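WGR domain-containing protein (Bacteroides fragilis, PDB 2RA8) is of unknown function but joins an N-terminal WGR domain, a module of probable nucleic-acid-related role, to a leucine-rich-repeat-like domain. Local coordinates at residues 27-30 and 36-39; 212-217 and 248-253. All coordinates share one frame; numbering follows the deposited sequence.

How the interactions relate
The two contacts illustrate how one chain is held together by different chemistry in its two architectures. Interaction 1 is a surface contact at one edge of the antiparallel WGR sheet and pairs neighbouring strands of a hairpin, so backbone hydrogen bonds dominate and side chains add to them. Interaction 2, partly buried, belongs to the repeat region with its long parallel sheet; it brings the end of helix 207-215 against the loop that precedes strand 256-260, through apolar contact, one weak hydrogen bond and a water. They share no secondary-structure element. The nearest atoms of interaction 1 and interaction 2 are about 31 Å apart. A second subunit reaches interaction 1, whereas no other chain of the assembly touches interaction 2.

Interaction 1. Residues 27-30 and 36-39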
loop_
_atom_site.group_PDB
_atom_site.type_symbol
_atom_site.label_atom_id
_atom_site.label_comp_id
_atom_site.label_asym_id
_atom_site.label_seq_id
_atom_site.Cartn_x
_atom_site.Cartn_y
_atom_site.Cartn_z
ATOM N N VAL A 27 -23.728 -10.503 5.238
ATOM C CA VAL A 27 -22.693 -9.683 5.857
ATOM C C VAL A 27 -23.092 -8.225 5.811
ATOM O O VAL A 27 -23.638 -7.740 4.808
ATOM C CB VAL A 27 -21.333 -9.859 5.116
ATOM C CG1 VAL A 27 -20.383 -8.737 5.475
ATOM C CG2 VAL A 27 -20.707 -11.201 5.479
ATOM N N ASN A 28 -22.819 -7.526 6.906
ATOM C CA ASN A 28 -23.114 -6.105 7.042
ATOM C C ASN A 28 -21.858 -5.478 7.611
ATOM O O ASN A 28 -21.389 -5.883 8.681
ATOM C CB ASN A 28 -24.293 -5.912 8.004
ATOM C CG ASN A 28 -24.677 -4.453 8.187
ATOM O OD1 ASN A 28 -25.223 -4.071 9.226
ATOM N ND2 ASN A 28 -24.413 -3.634 7.177
ATOM N N TYR A 29 -21.300 -4.497 6.905
ATOM C CA TYR A 29 -20.078 -3.840 7.354
ATOM C C TYR A 29 -20.024 -2.372 7.075
ATOM O O TYR A 29 -20.577 -1.901 6.084
ATOM C CB TYR A 29 -18.848 -4.487 6.704
ATOM C CG TYR A 29 -18.744 -4.272 5.208
ATOM C CD1 TYR A 29 -19.561 -4.972 4.322
ATOM C CD2 TYR A 29 -17.838 -3.352 4.682
ATOM C CE1 TYR A 29 -19.478 -4.758 2.940
ATOM C CE2 TYR A 29 -17.746 -3.129 3.305
ATOM C CZ TYR A 29 -18.569 -3.834 2.446
ATOM O OH TYR A 29 -18.478 -3.615 1.089
ATOM N N GLY A 30 -19.322 -1.640 7.935
ATOM C CA GLY A 30 -19.195 -0.205 7.756
ATOM C C GLY A 30 -18.533 0.477 8.939
ATOM O O GLY A 30 -18.061 -0.183 9.871
ATOM N N GLY A 36 -23.860 1.147 7.292
ATOM C CA GLY A 36 -22.904 0.384 6.512
ATOM C C GLY A 36 -23.510 -0.236 5.262
ATOM O O GLY A 36 -24.586 0.168 4.819
ATOM N N GLN A 37 -22.814 -1.217 4.696
ATOM C CA GLN A 37 -23.262 -1.895 3.481
ATOM C C GLN A 37 -23.641 -3.321 3.774
ATOM O O GLN A 37 -23.335 -3.847 4.844
ATOM C CB GLN A 37 -22.143 -1.896 2.440
ATOM C CG GLN A 37 -21.505 -0.532 2.212
ATOM C CD GLN A 37 -20.195 -0.625 1.454
ATOM O OE1 GLN A 37 -19.159 -0.172 1.932
ATOM N NE2 GLN A 37 -20.235 -1.216 0.266
ATOM N N THR A 38 -24.306 -3.961 2.818
ATOM C CA THR A 38 -24.722 -5.346 2.986
ATOM C C THR A 38 -24.416 -6.182 1.783
ATOM O O THR A 38 -24.657 -5.775 0.648
ATOM C CB THR A 38 -26.229 -5.439 3.289
ATOM O OG1 THR A 38 -26.488 -4.846 4.568
ATOM C CG2 THR A 38 -26.686 -6.894 3.302
ATOM N N GLN A 39 -23.872 -7.366 2.036
ATOM C CA GLN A 39 -23.525 -8.305 0.987
ATOM C C GLN A 39 -24.187 -9.613 1.317
ATOM O O GLN A 39 -24.134 -10.082 2.459
ATOM C CB GLN A 39 -22.007 -8.492 0.909
ATOM C CG GLN A 39 -21.234 -7.198 0.693
ATOM C CD GLN A 39 -19.735 -7.413 0.613
ATOM O OE1 GLN A 39 -19.153 -8.111 1.441
ATOM N NE2 GLN A 39 -19.098 -6.801 -0.383
#
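Tyr29 and Asn28 reach the opposite strand through contrasting first torsions: Tyr29 places CG between its backbone N and carbonyl carbon (chi1 67°), bringing one ring face onto Gln37 and an edge to Gln39, whereas Asn28 holds CG opposite its N (chi1 -179°) and turns its amide toward the backbone of Gln37. The setting is an antiparallel beta hairpin of the WGR domain, formed by strands 24-31 and 37-42. Val27 with Gln39 and Tyr29 with Gln37 are hydrogen-bonded pairs, and Asn28 with Thr38 is the non-hydrogen-bonded pair between them. Both bonds of the first pair, Val27 N to Gln39 O and Gln39 N to Val27 O, are 2.8 Å long. In the second, Gln37 N gives a 2.7 Å bond to Tyr29 O.

On the face bearing Val27, Tyr29, Gln37 and Gln39, Gln37 CB lies over one face of the tyrosine ring, 3.9 Å from Tyr29 CE1. Gln39 CG meets the ring at its edge, in plane, and Gln39 CD comes within 3.5 Å of Tyr29 CE1, with its amide turned 59° from the ring. The phenol oxygen is hydrogen-bonded to the backbone O of Glu153 of the second subunit, which ties this face of the hairpin to the other subunit. Asn28 ND2 donates to Asp35 O, between the strands, as well as to Gln37 O. Gln37 O is gripped from opposite faces of its carbonyl plane, by Tyr29 N at 3.0 Å and by Asn28 ND2 at 2.6 Å.

Interaction 2. Residues 212-217 and 248-253; sequences DILGSD and KDRFPN
Helix 207-215 is running out where Leu214 presents its carbonyl to Arg250, and the chain leaves in an extended conformation at Ser216. Facing it, residues 248-250 have helical backbone angles without the regular bonds, and Phe251 departs from them. Two bonds secure the departing end of the helix: Ser216 N to Ile213 O at 2.9 Å, and the hydroxyl Ser216 OG to Asp212 O at 2.6 Å. A water then links the two backbones, donating to Arg250 O at 3.1 Å and, weakly, to Ser216 O.

Arg250 extends to CG opposite its backbone N and bends at chi3 (-59°), bringing NH1 to Leu214 O at 3.1 Å. With an N-H...O angle of 121° this bond is weak. Leu214 CB lies over one face of the guanidinium group, so van der Waals contact with the flat group accompanies the weak bond, while Arg250 NE is held by Pro244 O. The phenyl ring of Phe251 adds the apolar part of the join: Ile213 CG2 approaches its edge near the ring plane, 4.2 Å from Phe251 CZ, and the two side chains cross at about a right angle. Over the centre of one ring face sits Arg250 CG, 3.7 Å above the plane, so Arg250 and Phe251, adjacent in sequence, pack against each other as both reach the helix.

Ile213 also touches Leu226, and Phe251 touches Leu224, both of strand 223-227. Such a join of a helix end, the loop of the next strand-to-strand connection and the strand between them is consistent with a leucine-rich-repeat fold, in which consecutive connections between parallel strands pack side by side.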
loop_
_atom_site.group_PDB
_atom_site.type_symbol
_atom_site.label_atom_id
_atom_site.label_comp_id
_atom_site.label_asym_id
_atom_site.label_seq_id
_atom_site.Cartn_x
_atom_site.Cartn_y
_atom_site.Cartn_z
ATOM N N ASP A 212 16.569 9.542 25.773
ATOM C CA ASP A 212 15.344 10.007 26.410
ATOM C C ASP A 212 14.641 8.808 27.000
ATOM O O ASP A 212 14.163 8.848 28.134
ATOM C CB ASP A 212 14.420 10.705 25.408
ATOM C CG ASP A 212 14.895 12.101 25.052
ATOM O OD1 ASP A 212 15.639 12.701 25.861
ATOM O OD2 ASP A 212 14.514 12.609 23.972
ATOM N N ILE A 213 14.592 7.717 26.245
ATOM C CA ILE A 213 13.945 6.505 26.731
ATOM C C ILE A 213 14.670 5.959 27.944
ATOM O O ILE A 213 14.052 5.692 28.975
ATOM C CB ILE A 213 13.896 5.437 25.624
ATOM C CG1 ILE A 213 13.140 6.003 24.420
ATOM C CG2 ILE A 213 13.221 4.182 26.137
ATOM C CD1 ILE A 213 13.243 5.160 23.172
ATOM N N LEU A 214 15.990 5.821 27.842
ATOM C CA LEU A 214 16.794 5.303 28.948
ATOM C C LEU A 214 16.658 6.185 30.165
ATOM O O LEU A 214 16.701 5.709 31.304
ATOM C CB LEU A 214 18.276 5.237 28.554
ATOM C CG LEU A 214 18.681 4.558 27.247
ATOM C CD1 LEU A 214 20.201 4.389 27.218
ATOM C CD2 LEU A 214 18.009 3.216 27.128
ATOM N N GLY A 215 16.497 7.482 29.925
ATOM C CA GLY A 215 16.356 8.426 31.022
ATOM C C GLY A 215 14.953 8.507 31.593
ATOM O O GLY A 215 14.731 9.172 32.608
ATOM N N SER A 216 14.003 7.840 30.949
ATOM C CA SER A 216 12.619 7.860 31.409
ATOM C C SER A 216 12.286 6.603 32.144
ATOM O O SER A 216 12.946 5.580 31.980
ATOM C CB SER A 216 11.662 7.986 30.226
ATOM O OG SER A 216 11.948 9.136 29.452
ATOM N N ASP A 217 11.253 6.672 32.976
ATOM C CA ASP A 217 10.813 5.504 33.718
ATOM C C ASP A 217 9.525 5.052 33.082
ATOM O O ASP A 217 8.539 5.790 33.052
ATOM C CB ASP A 217 10.592 5.854 35.192
ATOM C CG ASP A 217 11.871 6.313 35.875
ATOM O OD1 ASP A 217 12.852 5.531 35.900
ATOM O OD2 ASP A 217 11.899 7.454 36.383
ATOM N N LYS A 248 15.135 -6.587 32.143
ATOM C CA LYS A 248 13.882 -6.825 32.840
ATOM C C LYS A 248 13.688 -5.813 33.952
ATOM O O LYS A 248 12.562 -5.419 34.257
ATOM C CB LYS A 248 13.832 -8.252 33.411
ATOM C CG LYS A 248 14.839 -8.555 34.509
ATOM C CD LYS A 248 14.603 -9.961 35.059
ATOM C CE LYS A 248 15.431 -10.231 36.307
ATOM N NZ LYS A 248 16.887 -10.045 36.070
ATOM N N ASP A 249 14.785 -5.375 34.562
ATOM C CA ASP A 249 14.687 -4.388 35.629
ATOM C C ASP A 249 14.158 -3.071 35.085
ATOM O O ASP A 249 13.397 -2.371 35.758
ATOM C CB ASP A 249 16.053 -4.160 36.293
ATOM C CG ASP A 249 16.524 -5.364 37.094
ATOM O OD1 ASP A 249 15.716 -5.923 37.867
ATOM O OD2 ASP A 249 17.708 -5.745 36.958
ATOM N N ARG A 250 14.541 -2.730 33.856
ATOM C CA ARG A 250 14.081 -1.479 33.258
ATOM C C ARG A 250 12.625 -1.539 32.830
ATOM O O ARG A 250 11.846 -0.622 33.114
ATOM C CB ARG A 250 14.952 -1.120 32.054
ATOM C CG ARG A 250 14.578 0.205 31.380
ATOM C CD ARG A 250 15.483 0.484 30.191
ATOM N NE ARG A 250 16.885 0.550 30.586
ATOM C CZ ARG A 250 17.436 1.582 31.216
ATOM N NH1 ARG A 250 16.704 2.646 31.517
ATOM N NH2 ARG A 250 18.718 1.543 31.557
ATOM N N PHE A 251 12.253 -2.626 32.156
ATOM C CA PHE A 251 10.889 -2.823 31.663
ATOM C C PHE A 251 10.349 -4.119 32.215
ATOM O O PHE A 251 10.237 -5.117 31.492
ATOM C CB PHE A 251 10.904 -2.887 30.119
ATOM C CG PHE A 251 11.474 -1.654 29.464
ATOM C CD1 PHE A 251 12.490 -1.757 28.520
ATOM C CD2 PHE A 251 10.976 -0.394 29.769
ATOM C CE1 PHE A 251 13.001 -0.620 27.890
ATOM C CE2 PHE A 251 11.487 0.746 29.138
ATOM C CZ PHE A 251 12.497 0.626 28.201
ATOM N N PRO A 252 9.987 -4.142 33.508
ATOM C CA PRO A 252 9.464 -5.370 34.112
ATOM C C PRO A 252 8.159 -5.914 33.562
ATOM O O PRO A 252 7.798 -7.056 33.841
ATOM C CB PRO A 252 9.376 -5.007 35.597
ATOM C CG PRO A 252 9.084 -3.541 35.557
ATOM C CD PRO A 252 10.040 -3.053 34.498
ATOM N N ASN A 253 7.441 -5.118 32.779
ATOM C CA ASN A 253 6.173 -5.588 32.219
ATOM C C ASN A 253 6.171 -5.668 30.710
ATOM O O ASN A 253 5.127 -5.896 30.106
ATOM C CB ASN A 253 5.019 -4.688 32.674
ATOM C CG ASN A 253 4.752 -4.799 34.167
ATOM O OD1 ASN A 253 4.441 -5.872 34.674
ATOM N ND2 ASN A 253 4.874 -3.685 34.874
HETATM O O HOH W 1 12.119 2.408 32.400
#